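Local coordinates for protein cytochrome P450 RhF (Acinetobacter radioresistens, PDB 6RO8) that probably carries out monooxygenation of organic substrates at its heme iron, being the P450 heme domain of a longer protein that also has an iron-sulfur module, at residues Leu163-Leu168 against Glu189-Ala194; Pro183-Gln188 against Ser224-Glu229; Ala194-Val199 against Leu211-Gly216. One frame throughout, in Å; residues are numbered along the deposited sequence.

Contact 1: residues Leu163-Leu168 against Glu189-Ala194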
loop_
_atom_site.group_PDB
_atom_site.type_symbol
_atom_site.label_atom_id
_atom_site.label_comp_id
_atom_site.label_asym_id
_atom_site.label_seq_id
_atom_site.Cartn_x
_atom_site.Cartn_y
_atom_site.Cartn_z
ATOM N N LEU A 163 -12.724 3.876 14.717
ATOM C CA LEU A 163 -11.812 4.900 14.224
ATOM C C LEU A 163 -11.727 4.894 12.709
ATOM O O LEU A 163 -11.491 5.947 12.105
ATOM C CB LEU A 163 -10.417 4.714 14.819
ATOM C CG LEU A 163 -10.365 4.794 16.345
ATOM C CD1 LEU A 163 -8.936 4.725 16.895
ATOM C CD2 LEU A 163 -11.107 6.025 16.878
ATOM N N VAL A 164 -11.899 3.727 12.076
ATOM C CA VAL A 164 -11.857 3.676 10.617
ATOM C C VAL A 164 -12.892 4.632 10.040
ATOM O O VAL A 164 -12.571 5.528 9.248
ATOM C CB VAL A 164 -12.075 2.238 10.106
ATOM C CG1 VAL A 164 -12.232 2.245 8.591
ATOM C CG2 VAL A 164 -10.919 1.330 10.516
ATOM N N GLN A 165 -14.142 4.483 10.473
ATOM C CA GLN A 165 -15.219 5.313 9.954
ATOM C C GLN A 165 -15.175 6.745 10.474
ATOM O O GLN A 165 -15.631 7.650 9.772
ATOM C CB GLN A 165 -16.574 4.671 10.261
ATOM C CG GLN A 165 -17.626 4.973 9.198
ATOM C CD GLN A 165 -17.107 4.799 7.764
ATOM O OE1 GLN A 165 -17.300 5.680 6.912
ATOM N NE2 GLN A 165 -16.446 3.660 7.493
ATOM N N GLU A 166 -14.600 6.989 11.650
ATOM C CA GLU A 166 -14.546 8.371 12.118
ATOM C C GLU A 166 -13.478 9.173 11.386
ATOM O O GLU A 166 -13.709 10.337 11.040
ATOM C CB GLU A 166 -14.305 8.433 13.632
ATOM C CG GLU A 166 -15.232 7.543 14.456
ATOM C CD GLU A 166 -16.597 8.168 14.717
ATOM O OE1 GLU A 166 -17.528 7.411 15.112
ATOM O OE2 GLU A 166 -16.728 9.402 14.536
ATOM N N MET A 167 -12.312 8.588 11.135
ATOM C CA MET A 167 -11.225 9.423 10.638
ATOM C C MET A 167 -10.233 8.669 9.754
ATOM O O MET A 167 -9.627 9.272 8.856
ATOM C CB MET A 167 -10.467 10.083 11.811
ATOM C CG MET A 167 -9.887 9.093 12.830
ATOM S SD MET A 167 -9.116 9.833 14.289
ATOM C CE MET A 167 -8.483 11.341 13.656
ATOM N N LEU A 168 -10.085 7.351 9.955
ATOM C CA LEU A 168 -8.873 6.695 9.467
ATOM C C LEU A 168 -8.846 6.558 7.941
ATOM O O LEU A 168 -7.763 6.589 7.357
ATOM C CB LEU A 168 -8.677 5.341 10.161
ATOM C CG LEU A 168 -8.075 5.400 11.588
ATOM C CD1 LEU A 168 -7.650 4.025 12.082
ATOM C CD2 LEU A 168 -6.911 6.418 11.768
ATOM N N GLU A 189 -18.021 7.951 -2.962
ATOM C CA GLU A 189 -17.834 7.527 -4.346
ATOM C C GLU A 189 -16.357 7.337 -4.665
ATOM O O GLU A 189 -15.967 6.351 -5.305
ATOM C CB GLU A 189 -18.463 8.543 -5.292
ATOM C CG GLU A 189 -18.925 7.957 -6.615
ATOM C CD GLU A 189 -20.083 6.973 -6.468
ATOM O OE1 GLU A 189 -20.719 6.933 -5.386
ATOM O OE2 GLU A 189 -20.358 6.238 -7.443
ATOM N N LEU A 190 -15.518 8.281 -4.236
ATOM C CA LEU A 190 -14.080 8.094 -4.372
ATOM C C LEU A 190 -13.639 6.825 -3.673
ATOM O O LEU A 190 -12.763 6.102 -4.166
ATOM C CB LEU A 190 -13.337 9.289 -3.793
ATOM C CG LEU A 190 -13.164 10.411 -4.804
ATOM C CD1 LEU A 190 -13.002 11.736 -4.090
ATOM C CD2 LEU A 190 -11.969 10.103 -5.655
ATOM N N ARG A 191 -14.251 6.534 -2.524
ATOM C CA ARG A 191 -13.876 5.345 -1.780
ATOM C C ARG A 191 -14.177 4.078 -2.574
ATOM O O ARG A 191 -13.310 3.205 -2.710
ATOM C CB ARG A 191 -14.582 5.329 -0.434
ATOM C CG ARG A 191 -13.909 4.408 0.545
ATOM C CD ARG A 191 -14.882 3.985 1.608
ATOM N NE ARG A 191 -14.224 3.247 2.681
ATOM C CZ ARG A 191 -14.710 3.135 3.913
ATOM N NH1 ARG A 191 -15.859 3.726 4.232
ATOM N NH2 ARG A 191 -14.048 2.434 4.826
ATOM N N LYS A 192 -15.387 3.950 -3.121
ATOM C CA LYS A 192 -15.663 2.686 -3.791
ATOM C C LYS A 192 -14.880 2.570 -5.094
ATOM O O LYS A 192 -14.519 1.457 -5.496
ATOM C CB LYS A 192 -17.171 2.481 -3.991
ATOM C CG LYS A 192 -17.910 3.571 -4.679
ATOM C CD LYS A 192 -19.408 3.249 -4.724
ATOM C CE LYS A 192 -19.999 3.116 -3.318
ATOM N NZ LYS A 192 -21.378 3.706 -3.246
ATOM N N PHE A 193 -14.566 3.697 -5.734
ATOM C CA PHE A 193 -13.583 3.694 -6.814
ATOM C C PHE A 193 -12.298 2.983 -6.394
ATOM O O PHE A 193 -11.750 2.168 -7.152
ATOM C CB PHE A 193 -13.266 5.129 -7.237
ATOM C CG PHE A 193 -14.154 5.658 -8.326
ATOM C CD1 PHE A 193 -15.022 4.822 -9.004
ATOM C CD2 PHE A 193 -14.122 7.001 -8.673
ATOM C CE1 PHE A 193 -15.836 5.314 -10.012
ATOM C CE2 PHE A 193 -14.935 7.494 -9.682
ATOM C CZ PHE A 193 -15.793 6.649 -10.349
ATOM N N ALA A 194 -11.805 3.273 -5.187
ATOM C CA ALA A 194 -10.565 2.659 -4.727
ATOM C C ALA A 194 -10.744 1.171 -4.466
ATOM O O ALA A 194 -9.846 0.369 -4.763
ATOM C CB ALA A 194 -10.073 3.355 -3.464
#

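Contact 2: residues Pro183-Gln188 against Ser224-Glu229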
loop_
_atom_site.group_PDB
_atom_site.type_symbol
_atom_site.label_atom_id
_atom_site.label_comp_id
_atom_site.label_asym_id
_atom_site.label_seq_id
_atom_site.Cartn_x
_atom_site.Cartn_y
_atom_site.Cartn_z
ATOM N N PRO A 183 -9.900 18.291 -6.808
ATOM C CA PRO A 183 -10.979 18.847 -5.975
ATOM C C PRO A 183 -11.800 17.748 -5.317
ATOM O O PRO A 183 -12.269 16.820 -5.980
ATOM C CB PRO A 183 -11.830 19.646 -6.972
ATOM C CG PRO A 183 -11.063 19.666 -8.251
ATOM C CD PRO A 183 -10.163 18.473 -8.243
ATOM N N GLU A 184 -11.968 17.862 -4.004
ATOM C CA GLU A 184 -12.833 16.948 -3.278
ATOM C C GLU A 184 -14.220 16.954 -3.894
ATOM O O GLU A 184 -14.735 18.000 -4.284
ATOM C CB GLU A 184 -12.915 17.360 -1.807
ATOM C CG GLU A 184 -11.623 17.948 -1.246
ATOM C CD GLU A 184 -11.797 18.543 0.139
ATOM O OE1 GLU A 184 -12.820 19.233 0.380
ATOM O OE2 GLU A 184 -10.907 18.312 0.988
ATOM N N ASP A 185 -14.815 15.777 -4.015
ATOM C CA ASP A 185 -16.267 15.715 -4.103
ATOM C C ASP A 185 -16.730 14.465 -3.376
ATOM O O ASP A 185 -16.254 14.198 -2.269
ATOM C CB ASP A 185 -16.772 15.754 -5.550
ATOM C CG ASP A 185 -16.055 14.797 -6.460
ATOM O OD1 ASP A 185 -15.026 14.233 -6.043
ATOM O OD2 ASP A 185 -16.530 14.625 -7.601
ATOM N N ASP A 186 -17.652 13.700 -3.964
ATOM C CA ASP A 186 -18.224 12.556 -3.260
ATOM C C ASP A 186 -17.120 11.623 -2.777
ATOM O O ASP A 186 -16.417 11.003 -3.578
ATOM C CB ASP A 186 -19.226 11.817 -4.143
ATOM C CG ASP A 186 -20.226 11.002 -3.330
ATOM O OD1 ASP A 186 -19.984 10.789 -2.121
ATOM O OD2 ASP A 186 -21.250 10.565 -3.907
ATOM N N MET A 187 -16.941 11.553 -1.461
ATOM C CA MET A 187 -15.848 10.775 -0.907
ATOM C C MET A 187 -16.221 9.317 -0.744
ATOM O O MET A 187 -15.347 8.447 -0.836
ATOM C CB MET A 187 -15.428 11.362 0.430
ATOM C CG MET A 187 -15.124 12.821 0.318
ATOM S SD MET A 187 -13.363 13.115 0.375
ATOM C CE MET A 187 -13.068 12.673 2.087
ATOM N N GLN A 188 -17.497 9.028 -0.490
ATOM C CA GLN A 188 -17.921 7.639 -0.537
ATOM C C GLN A 188 -17.810 7.096 -1.957
ATOM O O GLN A 188 -17.492 5.914 -2.147
ATOM C CB GLN A 188 -19.342 7.495 0.013
ATOM C CG GLN A 188 -19.419 7.438 1.554
ATOM C CD GLN A 188 -18.643 6.261 2.173
ATOM O OE1 GLN A 188 -18.371 5.253 1.509
ATOM N NE2 GLN A 188 -18.290 6.390 3.456
ATOM N N SER A 224 -11.329 9.989 -13.801
ATOM C CA SER A 224 -9.969 10.517 -13.834
ATOM C C SER A 224 -9.738 11.280 -15.125
ATOM O O SER A 224 -9.034 12.301 -15.133
ATOM C CB SER A 224 -8.954 9.375 -13.643
ATOM O OG SER A 224 -9.434 8.180 -14.236
ATOM N N GLY A 225 -10.356 10.826 -16.216
ATOM C CA GLY A 225 -10.280 11.585 -17.448
ATOM C C GLY A 225 -10.864 12.978 -17.323
ATOM O O GLY A 225 -10.196 13.961 -17.635
ATOM N N ARG A 226 -12.129 13.069 -16.894
ATOM C CA ARG A 226 -12.790 14.360 -16.727
ATOM C C ARG A 226 -11.990 15.272 -15.784
ATOM O O ARG A 226 -11.835 16.476 -16.041
ATOM C CB ARG A 226 -14.233 14.138 -16.219
ATOM C CG ARG A 226 -15.104 15.418 -16.086
ATOM C CD ARG A 226 -16.294 15.269 -15.103
ATOM N NE ARG A 226 -15.891 15.142 -13.697
ATOM C CZ ARG A 226 -16.586 15.604 -12.662
ATOM N NH1 ARG A 226 -17.717 16.295 -12.869
ATOM N NH2 ARG A 226 -16.123 15.442 -11.419
ATOM N N VAL A 227 -11.443 14.701 -14.709
ATOM C CA VAL A 227 -10.654 15.479 -13.755
ATOM C C VAL A 227 -9.414 16.050 -14.430
ATOM O O VAL A 227 -9.161 17.261 -14.395
ATOM C CB VAL A 227 -10.270 14.614 -12.540
ATOM C CG1 VAL A 227 -9.408 15.406 -11.575
ATOM C CG2 VAL A 227 -11.503 14.096 -11.834
ATOM N N LEU A 228 -8.606 15.168 -15.026
ATOM C CA LEU A 228 -7.378 15.578 -15.690
ATOM C C LEU A 228 -7.646 16.616 -16.763
ATOM O O LEU A 228 -6.772 17.441 -17.050
ATOM C CB LEU A 228 -6.687 14.352 -16.295
ATOM C CG LEU A 228 -5.392 14.603 -17.061
ATOM C CD1 LEU A 228 -4.344 15.123 -16.108
ATOM C CD2 LEU A 228 -4.900 13.346 -17.747
ATOM N N GLU A 229 -8.847 16.594 -17.345
ATOM C CA GLU A 229 -9.191 17.552 -18.383
ATOM C C GLU A 229 -9.437 18.924 -17.790
ATOM O O GLU A 229 -8.971 19.932 -18.334
ATOM C CB GLU A 229 -10.416 17.064 -19.159
ATOM C CG GLU A 229 -10.542 17.642 -20.564
ATOM C CD GLU A 229 -9.229 17.625 -21.337
ATOM O OE1 GLU A 229 -8.474 16.630 -21.216
ATOM O OE2 GLU A 229 -8.952 18.606 -22.067
#

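Contact 3: residues Ala194-Val199 against Leu211-Gly216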
loop_
_atom_site.group_PDB
_atom_site.type_symbol
_atom_site.label_atom_id
_atom_site.label_comp_id
_atom_site.label_asym_id
_atom_site.label_seq_id
_atom_site.Cartn_x
_atom_site.Cartn_y
_atom_site.Cartn_z
ATOM N N ALA A 194 -11.805 3.273 -5.187
ATOM C CA ALA A 194 -10.565 2.659 -4.727
ATOM C C ALA A 194 -10.744 1.171 -4.466
ATOM O O ALA A 194 -9.846 0.369 -4.763
ATOM C CB ALA A 194 -10.073 3.355 -3.464
ATOM N N VAL A 195 -11.887 0.782 -3.894
ATOM C CA VAL A 195 -12.158 -0.638 -3.703
ATOM C C VAL A 195 -12.156 -1.355 -5.042
ATOM O O VAL A 195 -11.515 -2.404 -5.205
ATOM C CB VAL A 195 -13.486 -0.844 -2.959
ATOM C CG1 VAL A 195 -13.777 -2.337 -2.838
ATOM C CG2 VAL A 195 -13.422 -0.192 -1.585
ATOM N N ALA A 196 -12.854 -0.786 -6.031
ATOM C CA ALA A 196 -12.947 -1.454 -7.326
ATOM C C ALA A 196 -11.572 -1.613 -7.943
ATOM O O ALA A 196 -11.254 -2.669 -8.500
ATOM C CB ALA A 196 -13.873 -0.693 -8.275
ATOM N N HIS A 197 -10.722 -0.595 -7.808
ATOM C CA HIS A 197 -9.386 -0.704 -8.379
ATOM C C HIS A 197 -8.541 -1.762 -7.667
ATOM O O HIS A 197 -7.780 -2.492 -8.318
ATOM C CB HIS A 197 -8.699 0.649 -8.350
ATOM C CG HIS A 197 -7.257 0.580 -8.718
ATOM N ND1 HIS A 197 -6.252 0.979 -7.863
ATOM C CD2 HIS A 197 -6.648 0.122 -9.837
ATOM C CE1 HIS A 197 -5.084 0.785 -8.450
ATOM N NE2 HIS A 197 -5.297 0.269 -9.647
ATOM N N THR A 198 -8.654 -1.877 -6.334
ATOM C CA THR A 198 -7.770 -2.817 -5.646
ATOM C C THR A 198 -8.272 -4.255 -5.757
ATOM O O THR A 198 -7.481 -5.163 -6.039
ATOM C CB THR A 198 -7.585 -2.438 -4.174
ATOM O OG1 THR A 198 -8.788 -2.722 -3.458
ATOM C CG2 THR A 198 -7.215 -0.949 -4.009
ATOM N N VAL A 199 -9.569 -4.480 -5.535
ATOM C CA VAL A 199 -10.153 -5.808 -5.733
ATOM C C VAL A 199 -9.922 -6.306 -7.159
ATOM O O VAL A 199 -9.604 -7.481 -7.381
ATOM C CB VAL A 199 -11.654 -5.778 -5.408
ATOM C CG1 VAL A 199 -12.259 -7.118 -5.736
ATOM C CG2 VAL A 199 -11.863 -5.395 -3.968
ATOM N N LEU A 211 -18.362 -8.205 -12.971
ATOM C CA LEU A 211 -18.954 -7.183 -13.825
ATOM C C LEU A 211 -19.032 -5.841 -13.104
ATOM O O LEU A 211 -18.626 -4.810 -13.651
ATOM C CB LEU A 211 -20.334 -7.633 -14.289
ATOM C CG LEU A 211 -20.366 -8.340 -15.639
ATOM C CD1 LEU A 211 -19.174 -9.267 -15.810
ATOM C CD2 LEU A 211 -21.670 -9.115 -15.786
ATOM N N GLU A 212 -19.556 -5.835 -11.872
ATOM C CA GLU A 212 -19.638 -4.597 -11.103
ATOM C C GLU A 212 -18.271 -3.965 -10.958
ATOM O O GLU A 212 -18.115 -2.752 -11.141
ATOM C CB GLU A 212 -20.228 -4.865 -9.721
ATOM C CG GLU A 212 -21.335 -5.902 -9.707
ATOM C CD GLU A 212 -21.959 -6.057 -8.333
ATOM O OE1 GLU A 212 -23.024 -6.709 -8.240
ATOM O OE2 GLU A 212 -21.379 -5.528 -7.354
ATOM N N VAL A 213 -17.264 -4.774 -10.625
ATOM C CA VAL A 213 -15.911 -4.249 -10.457
ATOM C C VAL A 213 -15.413 -3.644 -11.761
ATOM O O VAL A 213 -14.795 -2.568 -11.765
ATOM C CB VAL A 213 -14.961 -5.348 -9.941
ATOM C CG1 VAL A 213 -13.604 -4.762 -9.678
ATOM C CG2 VAL A 213 -15.508 -5.968 -8.663
ATOM N N ALA A 214 -15.679 -4.320 -12.887
ATOM C CA ALA A 214 -15.282 -3.787 -14.185
ATOM C C ALA A 214 -15.956 -2.448 -14.454
ATOM O O ALA A 214 -15.296 -1.474 -14.840
ATOM C CB ALA A 214 -15.600 -4.792 -15.291
ATOM N N GLU A 215 -17.278 -2.385 -14.262
ATOM C CA GLU A 215 -17.982 -1.106 -14.307
ATOM C C GLU A 215 -17.301 -0.070 -13.413
ATOM O O GLU A 215 -16.966 1.032 -13.862
ATOM C CB GLU A 215 -19.440 -1.303 -13.895
ATOM C CG GLU A 215 -20.368 -1.578 -15.066
ATOM C CD GLU A 215 -20.473 -0.391 -16.008
ATOM O OE1 GLU A 215 -20.094 0.729 -15.601
ATOM O OE2 GLU A 215 -20.927 -0.577 -17.158
ATOM N N GLY A 216 -17.060 -0.425 -12.145
ATOM C CA GLY A 216 -16.424 0.511 -11.230
ATOM C C GLY A 216 -15.068 0.975 -11.719
ATOM O O GLY A 216 -14.769 2.172 -11.724
#

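Contact 1: residues Leu163-Leu168 against Glu189-Ala194
Arg191 reaches from helix 187-202 to Gln165 and Val164 on helix 163-168, bridging backbones that stay well apart: the nearest pair of CA atoms, Gln165 CA and Arg191 CA, is separated by 11.8 Å. Its CG is anti to the backbone N (chi1 -161°) and the chain runs extended as far as NE, which delivers the guanidinium across the gap.

Among the polar contacts, Gln165 NE2 meets the guanidinium at its edge, in plane, 3.3 Å from Arg191 NH1. Both atoms are donors, so this is packing and not a bond, and the amide plane is turned 31° from that of the guanidinium. Gln165 OE1 has its hydrogen-bond partner in Trp169 NE1, while the same indole receives Arg191 in a cation-pi interaction. Trp169 is thus the residue that ties the two polar ends together.

The apolar part is slight: Val164 CG1 comes obliquely to the guanidinium, 4.2 Å from Arg191 NH2.

In the backbone, the bond from Leu168 N to Leu163 O, five residues back and 2.9 Å long, is the pi-type one; it shares Leu163 O with the usual alpha-type bond from Met167 N, also 2.9 Å.

The sequence order and helical packing match the P450 fold, in which helix 187-202 corresponds to the F helix; here a long arginine links it to the E-helix region.

Contact 2: residues Pro183-Gln188 against Ser224-Glu229
The carboxylate of Asp185 meets the guanidinium of Arg226 at the guanidinium's edge: Asp185 OD2 lies near the guanidinium plane, 3.9 Å from Arg226 NH2, and the planes of the two groups are 18° apart. Within the two segments nothing lies over either guanidinium face. The separation makes this a long salt bridge, electrostatic in character. Arg226 gets there by a bend at chi3 (68°), which turns the group off the line of its extended inner chain. Asp185 OD1 also has a weak hydrogen bond with Tyr223 OH. Lys230 NZ lies close to Arg226 NH1, a like charge that the carboxylate may partly offset.

Away from the charged pair, Pro183 CD stays 4.6 Å from Val227 CG1.

Asp185 sits just before Asp186, the N-cap of helix 187-202, and the contact thus ties the turn leading into that helix to the later part of helix 207-233. From the first segment Met187 packs on Leu173 and Met174 of helix 170-179; from the second Val227 touches Met264 and Ser224 touches His261, both on helix 257-270.

Contact 3: residues Ala194-Val199 against Leu211-Gly216
Val213 packs against Ala196 where helix 187-202 and helix 207-233 run antiparallel as a hairpin, the pair that corresponds to the F and G helices of the P450 fold. The backbones come close, with Ala196 CA and Val213 CA 5.1 Å apart, consistent with the small Ala196 and the absence of a side chain at Gly216.

The side chain of Val213 starts with a CB that points to the facing helix. CG1, anti to the backbone N (chi1 -176°), is the branch that carries the contact. It meets the main chain of the other helix, 3.4 Å from Ala196 O and 4.1 Å from Ala196 CA. The methyl of Ala196 is a little farther off, Ala196 CB being 4.3 Å from Val213 CG1. CG2 ends nearer the next turn but only approaches it loosely, with Val199 CG1 4.5 Å from Val213 CG2.

Ala196 CB also faces backbone, lying 4.0 Å from Gly216 C. Gly216 has no side chain, and its main chain meets this methyl directly. The contact is van der Waals packing, a methyl from each helix against main chain of the other.

Other faces look elsewhere: Ala194, His197 and Thr198 pack on Val269 of helix 257-270, and Ala214 reaches Ala98 and Ile101 of helix 96-104. Thr198 settles its hydroxyl within its own helix. Val195 O accepts the backbone Val199 N as well as the threonine, whose OG1 donates to Val195 O over 3.3 Å, at a C=O...donor angle of 116° and tilted 28° from the carbonyl plane.

All three contacts use helix 187-202: its entry turn in contact 2, its first half in contact 1 and its later half in contact 3. Contacts 2 and 3 both tie it to helix 207-233, contact 3 nested inside the loop that contact 2 closes. Contact 2 is a surface contact and rests on opposite charges at long range; contact 1, partly buried, sets a guanidinium against an amide and a valine; contact 3, also partly buried, is methyl-on-backbone packing and brings backbones closest. Contacts 1 and 3 share Ala194 and touch where Phe193 CE1 lies 3.7 Å from Gly216 O, whereas contacts 2 and 3 stay about 7 Å apart at their nearest atoms.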